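Local atomic coordinates of Blo t 1 allergen (Blomia tropicalis, PDB entry 5JT8), a protein that is a mite allergen of the papain-like cysteine protease family and probably acts as an endopeptidase made as a propeptide-blocked precursor. Residues A[165-170]-A[210-215]; A[189-194]-A[223-228]; A[85-90]-A[279-284]; A[198-203]-A[216-221]. All coordinates share one frame; numbering follows the deposited sequence.

Contact 1: A[165-170]-A[210-215]. Unlike the reference sequence in segment 210-215: Asp215 (reference Asn).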
loop_
_atom_site.group_PDB
_atom_site.type_symbol
_atom_site.label_atom_id
_atom_site.label_comp_id
_atom_site.label_asym_id
_atom_site.label_seq_id
_atom_site.Cartn_x
_atom_site.Cartn_y
_atom_site.Cartn_z
ATOM N N LEU A 165 -12.150 9.314 0.583
ATOM C CA LEU A 165 -11.858 8.466 1.733
ATOM C C LEU A 165 -11.099 9.265 2.798
ATOM O O LEU A 165 -11.431 9.220 3.990
ATOM C CB LEU A 165 -11.050 7.238 1.319
ATOM C CG LEU A 165 -11.814 6.115 0.619
ATOM C CD1 LEU A 165 -10.865 5.029 0.146
ATOM C CD2 LEU A 165 -12.926 5.535 1.534
ATOM N N VAL A 166 -10.094 10.008 2.354
ATOM C CA VAL A 166 -9.239 10.772 3.250
ATOM C C VAL A 166 -10.052 11.753 4.085
ATOM O O VAL A 166 -9.830 11.898 5.291
ATOM C CB VAL A 166 -8.155 11.512 2.458
ATOM C CG1 VAL A 166 -7.477 12.580 3.310
ATOM C CG2 VAL A 166 -7.133 10.512 1.907
ATOM N N ASP A 167 -11.033 12.387 3.456
ATOM C CA ASP A 167 -11.774 13.435 4.129
ATOM C C ASP A 167 -12.997 12.951 4.874
ATOM O O ASP A 167 -13.337 13.490 5.918
ATOM C CB ASP A 167 -12.184 14.488 3.120
ATOM C CG ASP A 167 -10.993 15.134 2.473
ATOM O OD1 ASP A 167 -9.889 15.049 3.053
ATOM O OD2 ASP A 167 -11.160 15.713 1.387
ATOM N N CYS A 168 -13.657 11.936 4.344
ATOM C CA CYS A 168 -14.981 11.633 4.831
ATOM C C CYS A 168 -14.988 10.457 5.796
ATOM O O CYS A 168 -16.023 10.156 6.386
ATOM C CB CYS A 168 -15.920 11.399 3.654
ATOM S SG CYS A 168 -15.991 12.841 2.542
ATOM N N THR A 169 -13.834 9.808 5.962
ATOM C CA THR A 169 -13.653 8.833 7.041
ATOM C C THR A 169 -12.812 9.457 8.144
ATOM O O THR A 169 -12.460 8.794 9.126
ATOM C CB THR A 169 -12.971 7.508 6.573
ATOM O OG1 THR A 169 -11.613 7.762 6.198
ATOM C CG2 THR A 169 -13.696 6.904 5.406
ATOM N N TYR A 170 -12.507 10.743 7.974
ATOM C CA TYR A 170 -11.757 11.510 8.960
ATOM C C TYR A 170 -12.509 11.579 10.291
ATOM O O TYR A 170 -13.616 12.124 10.359
ATOM C CB TYR A 170 -11.489 12.925 8.433
ATOM C CG TYR A 170 -10.466 13.703 9.233
ATOM C CD1 TYR A 170 -9.295 13.102 9.671
ATOM C CD2 TYR A 170 -10.660 15.037 9.529
ATOM C CE1 TYR A 170 -8.354 13.812 10.392
ATOM C CE2 TYR A 170 -9.724 15.755 10.242
ATOM C CZ TYR A 170 -8.572 15.140 10.673
ATOM O OH TYR A 170 -7.635 15.862 11.391
ATOM N N ARG A 210 -3.830 15.875 0.758
ATOM C CA ARG A 210 -3.973 16.633 1.987
ATOM C C ARG A 210 -5.336 16.358 2.600
ATOM O O ARG A 210 -6.290 16.017 1.905
ATOM C CB ARG A 210 -3.793 18.130 1.736
ATOM C CG ARG A 210 -4.924 18.770 0.963
ATOM C CD ARG A 210 -4.462 20.070 0.333
ATOM N NE ARG A 210 -5.509 20.709 -0.462
ATOM C CZ ARG A 210 -5.284 21.695 -1.327
ATOM N NH1 ARG A 210 -4.046 22.147 -1.506
ATOM N NH2 ARG A 210 -6.293 22.224 -2.012
ATOM N N THR A 211 -5.427 16.502 3.912
ATOM C CA THR A 211 -6.702 16.333 4.592
ATOM C C THR A 211 -7.588 17.556 4.386
ATOM O O THR A 211 -7.200 18.677 4.715
ATOM C CB THR A 211 -6.488 16.068 6.090
ATOM O OG1 THR A 211 -5.640 14.922 6.229
ATOM C CG2 THR A 211 -7.812 15.785 6.782
ATOM N N GLN A 212 -8.764 17.341 3.811
ATOM C CA GLN A 212 -9.700 18.434 3.575
ATOM C C GLN A 212 -10.976 18.213 4.349
ATOM O O GLN A 212 -11.163 17.156 4.951
ATOM C CB GLN A 212 -10.035 18.568 2.091
ATOM C CG GLN A 212 -8.825 18.714 1.190
ATOM C CD GLN A 212 -9.165 18.509 -0.274
ATOM O OE1 GLN A 212 -10.073 17.747 -0.623
ATOM N NE2 GLN A 212 -8.436 19.185 -1.135
ATOM N N TRP A 213 -11.853 19.207 4.314
ATOM C CA TRP A 213 -13.208 19.042 4.806
ATOM C C TRP A 213 -14.019 18.185 3.845
ATOM O O TRP A 213 -14.049 18.447 2.638
ATOM C CB TRP A 213 -13.885 20.395 5.000
ATOM C CG TRP A 213 -13.791 20.900 6.390
ATOM C CD1 TRP A 213 -12.804 21.681 6.906
ATOM C CD2 TRP A 213 -14.717 20.659 7.462
ATOM N NE1 TRP A 213 -13.052 21.946 8.229
ATOM C CE2 TRP A 213 -14.223 21.334 8.595
ATOM C CE3 TRP A 213 -15.916 19.947 7.572
ATOM C CZ2 TRP A 213 -14.889 21.324 9.822
ATOM C CZ3 TRP A 213 -16.574 19.932 8.791
ATOM C CH2 TRP A 213 -16.060 20.620 9.899
ATOM N N CYS A 214 -14.674 17.165 4.392
ATOM C CA CYS A 214 -15.458 16.237 3.591
ATOM C C CYS A 214 -16.571 16.962 2.852
ATOM O O CYS A 214 -17.324 17.759 3.423
ATOM C CB CYS A 214 -16.049 15.126 4.466
ATOM S SG CYS A 214 -17.232 14.044 3.625
ATOM N N ASP A 215 -16.646 16.708 1.558
ATOM C CA ASP A 215 -17.780 17.149 0.790
ATOM C C ASP A 215 -18.656 15.926 0.582
ATOM O O ASP A 215 -18.276 15.011 -0.134
ATOM C CB ASP A 215 -17.348 17.774 -0.538
ATOM C CG ASP A 215 -18.523 18.325 -1.337
ATOM O OD1 ASP A 215 -19.675 17.935 -1.049
ATOM O OD2 ASP A 215 -18.297 19.137 -2.261
HETATM O O HOH W 1 -13.423 16.007 6.531
#
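Asp167 OD1 takes a hydrogen bond from Gln212 N at 2.7 Å. The bond is fairly straight, 163° at the hydrogen. The N-H does not lie in the carboxylate plane but comes from above it, 52° out. Gln163 NE2 adds a weak bond to the same oxygen. The other oxygen, OD2, is bonded to Tyr205 OH. These three partners limit the rotation of the buried carboxylate. The side chain leaves the helix with CG anti to the carbonyl carbon, which turns both oxygens toward 210-215.

One covalent link follows. Cys168 SG and Cys214 SG form a disulfide of 2.0 Å. Its right-handed chi3 is 98°, close to the relaxed value. A water fills in between the two backbones. It donates to Asp167 O at 2.6 Å and to Gln212 O at 3.0 Å, and accepts from Cys214 N at 2.7 Å. The water thus links the carbonyl of Asp167 in the helix to two backbone groups of the loop.

The apolar part lies on Tyr170. Thr211 CG2 sits over the centre of one ring face, 3.9 Å from the centroid, as a CH-pi contact. Thr211 OG1 is hydrogen-bonded to the backbone N of Cys182, itself half of the Cys134-Cys182 disulfide. Val166 CG1 comes within 4.0 Å of Thr211 CA, along the same helix side.

A disulfide tying the end of this helix to a long surface loop is typical of the helical L domain of papain-like proteases.

Contact 2: A[189-194]-A[223-228]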
loop_
_atom_site.group_PDB
_atom_site.type_symbol
_atom_site.label_atom_id
_atom_site.label_comp_id
_atom_site.label_asym_id
_atom_site.label_seq_id
_atom_site.Cartn_x
_atom_site.Cartn_y
_atom_site.Cartn_z
ATOM N N GLU A 189 -11.749 0.468 7.555
ATOM C CA GLU A 189 -12.613 1.611 7.713
ATOM C C GLU A 189 -12.994 2.167 6.351
ATOM O O GLU A 189 -14.129 2.596 6.157
ATOM C CB GLU A 189 -11.935 2.662 8.563
ATOM C CG GLU A 189 -11.831 2.294 10.056
ATOM C CD GLU A 189 -13.183 2.222 10.768
ATOM O OE1 GLU A 189 -13.819 1.152 10.731
ATOM O OE2 GLU A 189 -13.614 3.231 11.372
ATOM N N ALA A 190 -12.059 2.121 5.403
ATOM C CA ALA A 190 -12.330 2.596 4.052
ATOM C C ALA A 190 -13.396 1.745 3.358
ATOM O O ALA A 190 -14.310 2.280 2.729
ATOM C CB ALA A 190 -11.030 2.614 3.228
ATOM N N PHE A 191 -13.269 0.417 3.458
ATOM C CA PHE A 191 -14.272 -0.480 2.891
ATOM C C PHE A 191 -15.624 -0.249 3.537
ATOM O O PHE A 191 -16.646 -0.285 2.863
ATOM C CB PHE A 191 -13.867 -1.941 3.072
ATOM C CG PHE A 191 -12.758 -2.369 2.178
ATOM C CD1 PHE A 191 -12.812 -2.104 0.810
ATOM C CD2 PHE A 191 -11.649 -3.008 2.699
ATOM C CE1 PHE A 191 -11.781 -2.489 -0.018
ATOM C CE2 PHE A 191 -10.608 -3.405 1.878
ATOM C CZ PHE A 191 -10.670 -3.152 0.518
ATOM N N LYS A 192 -15.621 -0.032 4.856
ATOM C CA LYS A 192 -16.849 0.293 5.589
ATOM C C LYS A 192 -17.560 1.482 4.931
ATOM O O LYS A 192 -18.780 1.489 4.751
ATOM C CB LYS A 192 -16.524 0.600 7.054
ATOM C CG LYS A 192 -17.700 1.055 7.898
ATOM C CD LYS A 192 -17.275 1.384 9.339
ATOM C CE LYS A 192 -16.758 0.141 10.058
ATOM N NZ LYS A 192 -16.201 0.476 11.403
ATOM N N TYR A 193 -16.779 2.493 4.576
ATOM C CA TYR A 193 -17.311 3.677 3.935
ATOM C C TYR A 193 -17.842 3.319 2.542
ATOM O O TYR A 193 -18.858 3.838 2.090
ATOM C CB TYR A 193 -16.234 4.753 3.858
ATOM C CG TYR A 193 -16.723 6.045 3.278
ATOM C CD1 TYR A 193 -16.700 6.258 1.904
ATOM C CD2 TYR A 193 -17.211 7.061 4.104
ATOM C CE1 TYR A 193 -17.160 7.431 1.360
ATOM C CE2 TYR A 193 -17.668 8.252 3.569
ATOM C CZ TYR A 193 -17.633 8.434 2.197
ATOM O OH TYR A 193 -18.078 9.607 1.648
ATOM N N MET A 194 -17.160 2.402 1.881
ATOM C CA MET A 194 -17.569 1.972 0.555
ATOM C C MET A 194 -18.893 1.208 0.597
ATOM O O MET A 194 -19.663 1.232 -0.355
ATOM C CB MET A 194 -16.468 1.119 -0.067
ATOM C CG MET A 194 -15.311 1.947 -0.576
ATOM S SD MET A 194 -14.283 0.929 -1.633
ATOM C CE MET A 194 -12.658 1.379 -1.027
ATOM N N TYR A 223 -19.740 4.061 -6.241
ATOM C CA TYR A 223 -19.380 2.655 -6.326
ATOM C C TYR A 223 -19.211 2.072 -4.930
ATOM O O TYR A 223 -18.471 2.611 -4.109
ATOM C CB TYR A 223 -18.107 2.497 -7.156
ATOM C CG TYR A 223 -18.341 2.956 -8.567
ATOM C CD1 TYR A 223 -18.255 4.303 -8.905
ATOM C CD2 TYR A 223 -18.711 2.050 -9.553
ATOM C CE1 TYR A 223 -18.503 4.732 -10.206
ATOM C CE2 TYR A 223 -18.955 2.467 -10.857
ATOM C CZ TYR A 223 -18.855 3.806 -11.178
ATOM O OH TYR A 223 -19.105 4.215 -12.468
ATOM N N HIS A 224 -19.906 0.977 -4.667
ATOM C CA HIS A 224 -19.872 0.354 -3.355
ATOM C C HIS A 224 -19.128 -0.960 -3.394
ATOM O O HIS A 224 -18.833 -1.479 -4.457
ATOM C CB HIS A 224 -21.290 0.093 -2.846
ATOM C CG HIS A 224 -22.140 1.319 -2.760
ATOM N ND1 HIS A 224 -22.380 1.973 -1.569
ATOM C CD2 HIS A 224 -22.807 2.013 -3.713
ATOM C CE1 HIS A 224 -23.162 3.015 -1.794
ATOM N NE2 HIS A 224 -23.438 3.059 -3.085
ATOM N N VAL A 225 -18.842 -1.494 -2.216
ATOM C CA VAL A 225 -18.649 -2.928 -2.056
ATOM C C VAL A 225 -19.779 -3.353 -1.104
ATOM O O VAL A 225 -20.455 -2.501 -0.557
ATOM C CB VAL A 225 -17.267 -3.285 -1.488
ATOM C CG1 VAL A 225 -16.144 -2.628 -2.314
ATOM C CG2 VAL A 225 -17.164 -2.852 -0.024
ATOM N N SER A 226 -20.004 -4.642 -0.914
ATOM C CA SER A 226 -21.073 -5.063 -0.015
ATOM C C SER A 226 -20.545 -5.606 1.310
ATOM O O SER A 226 -21.300 -5.772 2.269
ATOM C CB SER A 226 -21.912 -6.134 -0.673
ATOM O OG SER A 226 -21.218 -7.364 -0.598
ATOM N N GLY A 227 -19.255 -5.922 1.352
ATOM C CA GLY A 227 -18.678 -6.491 2.556
ATOM C C GLY A 227 -17.176 -6.627 2.451
ATOM O O GLY A 227 -16.582 -6.439 1.381
ATOM N N TYR A 228 -16.552 -6.939 3.579
ATOM C CA TYR A 228 -15.118 -7.171 3.618
ATOM C C TYR A 228 -14.796 -8.062 4.807
ATOM O O TYR A 228 -15.574 -8.142 5.756
ATOM C CB TYR A 228 -14.358 -5.851 3.716
ATOM C CG TYR A 228 -14.644 -5.086 4.987
ATOM C CD1 TYR A 228 -15.720 -4.214 5.064
ATOM C CD2 TYR A 228 -13.839 -5.238 6.115
ATOM C CE1 TYR A 228 -15.978 -3.502 6.225
ATOM C CE2 TYR A 228 -14.101 -4.533 7.285
ATOM C CZ TYR A 228 -15.162 -3.675 7.334
ATOM O OH TYR A 228 -15.412 -2.970 8.491
#
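Helix 187-196 of the papain-like fold packs here against the chain that enters strand 227-230, with Phe191 and Met194 facing Val225 and Tyr228. The strand starts at a classic beta bulge, where Ser226 and Gly227 both face Thr332 on the partner strand 329-332.

Near the helix end, Met194 O draws several groups, all loosely. Val225 N gives Met194 O a weak hydrogen bond of 3.4 Å. His224 ND1 gives Met194 O another weak one at 3.1 Å, bent to 121° at the hydrogen. The same ND1 also bonds Ile195 O, so the imidazole is shared between two carbonyls of the last turn.

Val225 CG2 then packs on Met194 CB at 4.0 Å and also approaches Phe191 O. Met194 and Phe191 also touch Ala142 of helix 139-154.

Tyr228 holds CG between its backbone N and carbonyl carbon (chi1 63°). This lays the ring obliquely along the helix, with CD1 3.5 Å from Phe191 CB. The ring ends at the Lys192 aliphatic chain, where Tyr228 OH lies 3.7 Å from Lys192 CE. Beyond that, Lys192 NZ makes a salt bridge of 2.6 Å to the syn lone pair of Glu189 OE1.

Contact 3: A[85-90]-A[279-284]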
loop_
_atom_site.group_PDB
_atom_site.type_symbol
_atom_site.label_atom_id
_atom_site.label_comp_id
_atom_site.label_asym_id
_atom_site.label_seq_id
_atom_site.Cartn_x
_atom_site.Cartn_y
_atom_site.Cartn_z
ATOM N N PHE A 85 6.786 8.161 9.881
ATOM C CA PHE A 85 5.798 9.137 10.332
ATOM C C PHE A 85 5.001 9.710 9.153
ATOM O O PHE A 85 3.783 9.865 9.236
ATOM C CB PHE A 85 6.470 10.271 11.117
ATOM C CG PHE A 85 5.493 11.158 11.841
ATOM C CD1 PHE A 85 4.985 10.788 13.076
ATOM C CD2 PHE A 85 5.065 12.351 11.280
ATOM C CE1 PHE A 85 4.074 11.607 13.749
ATOM C CE2 PHE A 85 4.160 13.168 11.945
ATOM C CZ PHE A 85 3.662 12.795 13.177
ATOM N N HIS A 86 5.693 10.025 8.059
ATOM C CA HIS A 86 5.034 10.455 6.830
ATOM C C HIS A 86 3.948 9.460 6.372
ATOM O O HIS A 86 2.873 9.862 5.928
ATOM C CB HIS A 86 6.068 10.639 5.718
ATOM C CG HIS A 86 5.606 11.520 4.600
ATOM N ND1 HIS A 86 4.790 12.612 4.802
ATOM C CD2 HIS A 86 5.855 11.477 3.269
ATOM C CE1 HIS A 86 4.557 13.205 3.645
ATOM N NE2 HIS A 86 5.192 12.537 2.699
ATOM N N LEU A 87 4.232 8.164 6.480
ATOM C CA LEU A 87 3.271 7.143 6.082
ATOM C C LEU A 87 2.085 7.037 7.041
ATOM O O LEU A 87 0.939 7.045 6.607
ATOM C CB LEU A 87 3.961 5.781 5.966
ATOM C CG LEU A 87 4.981 5.716 4.826
ATOM C CD1 LEU A 87 5.753 4.396 4.848
ATOM C CD2 LEU A 87 4.283 5.944 3.481
ATOM N N SER A 88 2.352 6.931 8.341
ATOM C CA SER A 88 1.273 6.648 9.287
ATOM C C SER A 88 1.344 7.409 10.606
ATOM O O SER A 88 0.882 6.901 11.629
ATOM C CB SER A 88 1.224 5.149 9.584
ATOM O OG SER A 88 0.920 4.422 8.400
ATOM N N GLY A 89 1.906 8.617 10.578
ATOM C CA GLY A 89 1.901 9.536 11.712
ATOM C C GLY A 89 2.125 8.936 13.086
ATOM O O GLY A 89 1.644 9.471 14.090
ATOM N N GLY A 90 2.857 7.825 13.124
ATOM C CA GLY A 90 3.079 7.072 14.347
ATOM C C GLY A 90 1.818 6.767 15.137
ATOM O O GLY A 90 1.837 6.782 16.364
ATOM N N THR A 279 4.244 -2.403 11.517
ATOM C CA THR A 279 3.584 -2.098 10.273
ATOM C C THR A 279 3.293 -0.584 10.202
ATOM O O THR A 279 2.918 0.030 11.206
ATOM C CB THR A 279 2.310 -2.925 10.169
ATOM O OG1 THR A 279 1.798 -3.094 11.490
ATOM C CG2 THR A 279 2.616 -4.327 9.614
ATOM N N ASP A 280 3.493 0.020 9.032
ATOM C CA ASP A 280 3.160 1.437 8.841
ATOM C C ASP A 280 2.734 1.760 7.413
ATOM O O ASP A 280 2.582 2.920 7.054
ATOM C CB ASP A 280 4.334 2.350 9.235
ATOM C CG ASP A 280 5.614 2.061 8.452
ATOM O OD1 ASP A 280 5.607 1.211 7.534
ATOM O OD2 ASP A 280 6.641 2.705 8.762
ATOM N N HIS A 281 2.526 0.740 6.597
ATOM C CA HIS A 281 2.176 0.988 5.206
ATOM C C HIS A 281 1.174 -0.032 4.711
ATOM O O HIS A 281 1.355 -1.226 4.926
ATOM C CB HIS A 281 3.432 0.955 4.356
ATOM C CG HIS A 281 3.227 1.382 2.938
ATOM N ND1 HIS A 281 2.472 2.480 2.589
ATOM C CD2 HIS A 281 3.725 0.882 1.781
ATOM C CE1 HIS A 281 2.491 2.621 1.276
ATOM N NE2 HIS A 281 3.249 1.670 0.763
ATOM N N ALA A 282 0.120 0.441 4.052
ATOM C CA ALA A 282 -0.865 -0.445 3.430
ATOM C C ALA A 282 -0.602 -0.578 1.938
ATOM O O ALA A 282 -0.377 0.415 1.270
ATOM C CB ALA A 282 -2.271 0.068 3.654
ATOM N N VAL A 283 -0.638 -1.806 1.424
ATOM C CA VAL A 283 -0.503 -2.045 -0.017
ATOM C C VAL A 283 -1.421 -3.198 -0.414
ATOM O O VAL A 283 -2.228 -3.643 0.400
ATOM C CB VAL A 283 0.941 -2.369 -0.428
ATOM C CG1 VAL A 283 1.862 -1.166 -0.196
ATOM C CG2 VAL A 283 1.461 -3.614 0.328
ATOM N N ILE A 284 -1.271 -3.690 -1.640
ATOM C CA ILE A 284 -2.136 -4.735 -2.186
ATOM C C ILE A 284 -1.328 -5.928 -2.696
ATOM O O ILE A 284 -0.340 -5.750 -3.404
ATOM C CB ILE A 284 -3.001 -4.170 -3.359
ATOM C CG1 ILE A 284 -3.916 -3.037 -2.857
ATOM C CG2 ILE A 284 -3.813 -5.260 -4.043
ATOM C CD1 ILE A 284 -4.535 -2.216 -4.007
#
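Ser88 and Leu87, at the end of helix 80-88, rest on Asp280 and His281, where strand 281-291 of the papain-like fold begins. The helix probably belongs to the propeptide, which in papain-like zymogens covers the active-site cleft.

The polar tie is one hydrogen bond. Ser88 OG donates to Asp280 O at 2.6 Å. The hydroxyl comes from above the carbonyl plane, 47° out, and not along a lone pair. The Asp280 carboxylate is held separately. Its OD2 bonds Ser257 OG and also Ser84 OG, so helix 80-88 reaches Asp280 twice, at its backbone and at its side chain.

The van der Waals contacts come from Leu87. Its CB touches Asp280 O at 3.4 Å. CD1 lies near Asp280 OD1, and CD2 reaches obliquely to His281 ND1 at 4.0 Å. The other ring nitrogen, NE2, is bonded to Asn301 OD1, and Trp303 stacks on the imidazole. This His-Asn pair with a tryptophan over it is consistent with the active-site arrangement of papain-like enzymes. Leu87 would thus lie against the probable catalytic imidazole.

The backbone shapes both sides. Asp280 and His281 form a classic beta bulge facing Met254. On the helix side, Gly89 leaves helical angles with positive phi. Its N still bonds Phe85 O, and its CA lies over one face of the Phe85 ring, offset toward the rim and 3.5 Å above the plane.

Contact 4: A[198-203]-A[216-221]. Unlike the reference sequence in segment 198-203: Arg203 (reference Glu).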
loop_
_atom_site.group_PDB
_atom_site.type_symbol
_atom_site.label_atom_id
_atom_site.label_comp_id
_atom_site.label_asym_id
_atom_site.label_seq_id
_atom_site.Cartn_x
_atom_site.Cartn_y
_atom_site.Cartn_z
ATOM N N GLY A 198 -20.453 4.543 -0.325
ATOM C CA GLY A 198 -19.879 4.410 -1.654
ATOM C C GLY A 198 -18.963 5.566 -2.023
ATOM O O GLY A 198 -19.034 6.633 -1.428
ATOM N N LEU A 199 -18.091 5.351 -3.009
ATOM C CA LEU A 199 -17.166 6.389 -3.464
ATOM C C LEU A 199 -17.514 6.883 -4.857
ATOM O O LEU A 199 -17.880 6.087 -5.718
ATOM C CB LEU A 199 -15.724 5.875 -3.469
ATOM C CG LEU A 199 -15.076 5.572 -2.127
ATOM C CD1 LEU A 199 -13.764 4.794 -2.349
ATOM C CD2 LEU A 199 -14.837 6.865 -1.359
ATOM N N VAL A 200 -17.400 8.190 -5.084
ATOM C CA VAL A 200 -17.531 8.717 -6.437
ATOM C C VAL A 200 -16.187 8.540 -7.135
ATOM O O VAL A 200 -15.181 8.217 -6.495
ATOM C CB VAL A 200 -17.944 10.210 -6.476
ATOM C CG1 VAL A 200 -19.318 10.414 -5.846
ATOM C CG2 VAL A 200 -16.883 11.086 -5.817
ATOM N N GLU A 201 -16.166 8.763 -8.442
ATOM C CA GLU A 201 -14.917 8.660 -9.190
ATOM C C GLU A 201 -13.993 9.837 -8.923
ATOM O O GLU A 201 -14.430 10.927 -8.514
ATOM C CB GLU A 201 -15.191 8.571 -10.687
ATOM C CG GLU A 201 -15.641 7.206 -11.179
ATOM C CD GLU A 201 -16.272 7.312 -12.557
ATOM O OE1 GLU A 201 -17.378 7.897 -12.651
ATOM O OE2 GLU A 201 -15.653 6.843 -13.539
ATOM N N GLU A 202 -12.712 9.590 -9.172
ATOM C CA GLU A 202 -11.663 10.598 -9.117
ATOM C C GLU A 202 -12.043 11.950 -9.738
ATOM O O GLU A 202 -11.771 13.000 -9.151
ATOM C CB GLU A 202 -10.404 10.041 -9.801
ATOM C CG GLU A 202 -9.250 11.009 -9.862
ATOM C CD GLU A 202 -8.649 11.282 -8.500
ATOM O OE1 GLU A 202 -8.881 10.476 -7.582
ATOM O OE2 GLU A 202 -7.941 12.297 -8.354
ATOM N N ARG A 203 -12.677 11.923 -10.911
ATOM C CA ARG A 203 -13.098 13.144 -11.610
ATOM C C ARG A 203 -13.902 14.093 -10.735
ATOM O O ARG A 203 -13.814 15.309 -10.871
ATOM C CB ARG A 203 -13.971 12.824 -12.829
ATOM C CG ARG A 203 -13.343 12.070 -13.981
ATOM C CD ARG A 203 -14.461 11.407 -14.791
ATOM N NE ARG A 203 -15.608 12.313 -14.921
ATOM C CZ ARG A 203 -16.886 11.954 -14.811
ATOM N NH1 ARG A 203 -17.211 10.688 -14.576
ATOM N NH2 ARG A 203 -17.841 12.870 -14.943
ATOM N N PRO A 216 -19.831 15.909 1.229
ATOM C CA PRO A 216 -20.799 14.823 1.056
ATOM C C PRO A 216 -21.851 15.112 -0.037
ATOM O O PRO A 216 -22.525 14.182 -0.477
ATOM C CB PRO A 216 -21.445 14.736 2.437
ATOM C CG PRO A 216 -21.484 16.212 2.886
ATOM C CD PRO A 216 -20.247 16.864 2.280
ATOM N N ASP A 217 -22.003 16.367 -0.464
ATOM C CA ASP A 217 -22.938 16.657 -1.559
ATOM C C ASP A 217 -22.210 16.660 -2.901
ATOM O O ASP A 217 -22.492 17.480 -3.783
ATOM C CB ASP A 217 -23.690 17.991 -1.366
ATOM C CG ASP A 217 -22.776 19.205 -1.371
ATOM O OD1 ASP A 217 -21.807 19.246 -0.594
ATOM O OD2 ASP A 217 -23.018 20.123 -2.182
ATOM N N VAL A 218 -21.260 15.741 -3.042
ATOM C CA VAL A 218 -20.667 15.467 -4.339
ATOM C C VAL A 218 -21.584 14.511 -5.061
ATOM O O VAL A 218 -21.890 13.440 -4.539
ATOM C CB VAL A 218 -19.271 14.828 -4.240
ATOM C CG1 VAL A 218 -18.609 14.813 -5.612
ATOM C CG2 VAL A 218 -18.416 15.572 -3.250
ATOM N N GLU A 219 -22.029 14.870 -6.257
ATOM C CA GLU A 219 -22.795 13.904 -7.010
ATOM C C GLU A 219 -21.857 13.195 -7.984
ATOM O O GLU A 219 -20.641 13.429 -7.999
ATOM C CB GLU A 219 -23.988 14.546 -7.733
ATOM C CG GLU A 219 -25.148 13.546 -7.907
ATOM C CD GLU A 219 -26.309 14.093 -8.701
ATOM O OE1 GLU A 219 -26.109 15.083 -9.430
ATOM O OE2 GLU A 219 -27.422 13.528 -8.597
ATOM N N GLY A 220 -22.426 12.316 -8.787
ATOM C CA GLY A 220 -21.633 11.431 -9.603
ATOM C C GLY A 220 -22.078 10.070 -9.161
ATOM O O GLY A 220 -22.625 9.919 -8.068
ATOM N N GLN A 221 -21.877 9.075 -10.005
ATOM C CA GLN A 221 -22.235 7.728 -9.624
ATOM C C GLN A 221 -21.377 7.295 -8.431
ATOM O O GLN A 221 -20.230 7.727 -8.299
ATOM C CB GLN A 221 -22.055 6.786 -10.805
ATOM C CG GLN A 221 -22.534 5.387 -10.528
ATOM C CD GLN A 221 -23.058 4.730 -11.769
ATOM O OE1 GLN A 221 -23.421 5.408 -12.735
ATOM N NE2 GLN A 221 -23.110 3.402 -11.760
HETATM O O HOH W 2 -18.405 9.160 -9.804
#
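Val200 carries the direct apolar contact between 198-203 and 216-221. Its CG2 meets Val218 CG1 at 4.1 Å, the two side chains crossing at a slant. Val200 places CG1 anti to its carbonyl carbon (chi1 -62°). That branch packs on two backbone oxygens, Glu219 O at 3.9 Å and Gly220 O at 4.0 Å. Elsewhere the Val200 side chain touches Tyr205 and Arg222, which cover more of this buried residue.

Backbone carbonyl contacts form a second group. Gln221 O lies 3.4 Å from Val200 CA in a nearly straight CA-H...O contact, 161° at the hydrogen. No conventional hydrogen bond joins the two segments directly. Both belong to the long loop region between helix 187-196 and strand 227-230 of the papain-like protease fold. Here the chain goes out and folds back on itself. Gly220, with a positive phi of 122°, takes part in the return.

Water supplies the polar link. One molecule accepts from Glu201 N at 2.7 Å. It lies 2.8 Å from Gln221 O, to which it can donate. Glu201 OE1 is a longer possible partner of this water at 3.3 Å. The water has more acceptors in reach than protons, so how these are shared stays open.

Arg203 NH1 makes a long salt bridge of 3.4 Å with Glu201 OE1. Arg203 differs from the reference residue, a glutamate. Val200 N bonds Glu164 OE1 of helix 162-168, and Arg222 NH1 bonds Gly198 O. Arg222 NH2 adds a weak bond to Val218 O.

Overall arrangement
Contacts 1, 2 and 4 form one touching group, and contact 3 stands apart. Centres of contacts 1 and 2 are about 16 Å apart, those of 1 and 4 about 13 Å, and those of 2 and 4 about 14 Å. Helices 162-168 and 187-196 meet through Leu165 and Tyr193, and Leu199 packs on both. In sequence, contact 4 falls between the segments of contact 2, while those of contacts 1 and 2 alternate. This interleaving folds the long loop 197-226 back onto the two helices. Contact 3 brackets all the others along the chain. Its centre lies about 18 Å from that of contact 1, and it joins the probable propeptide to the protease sheet.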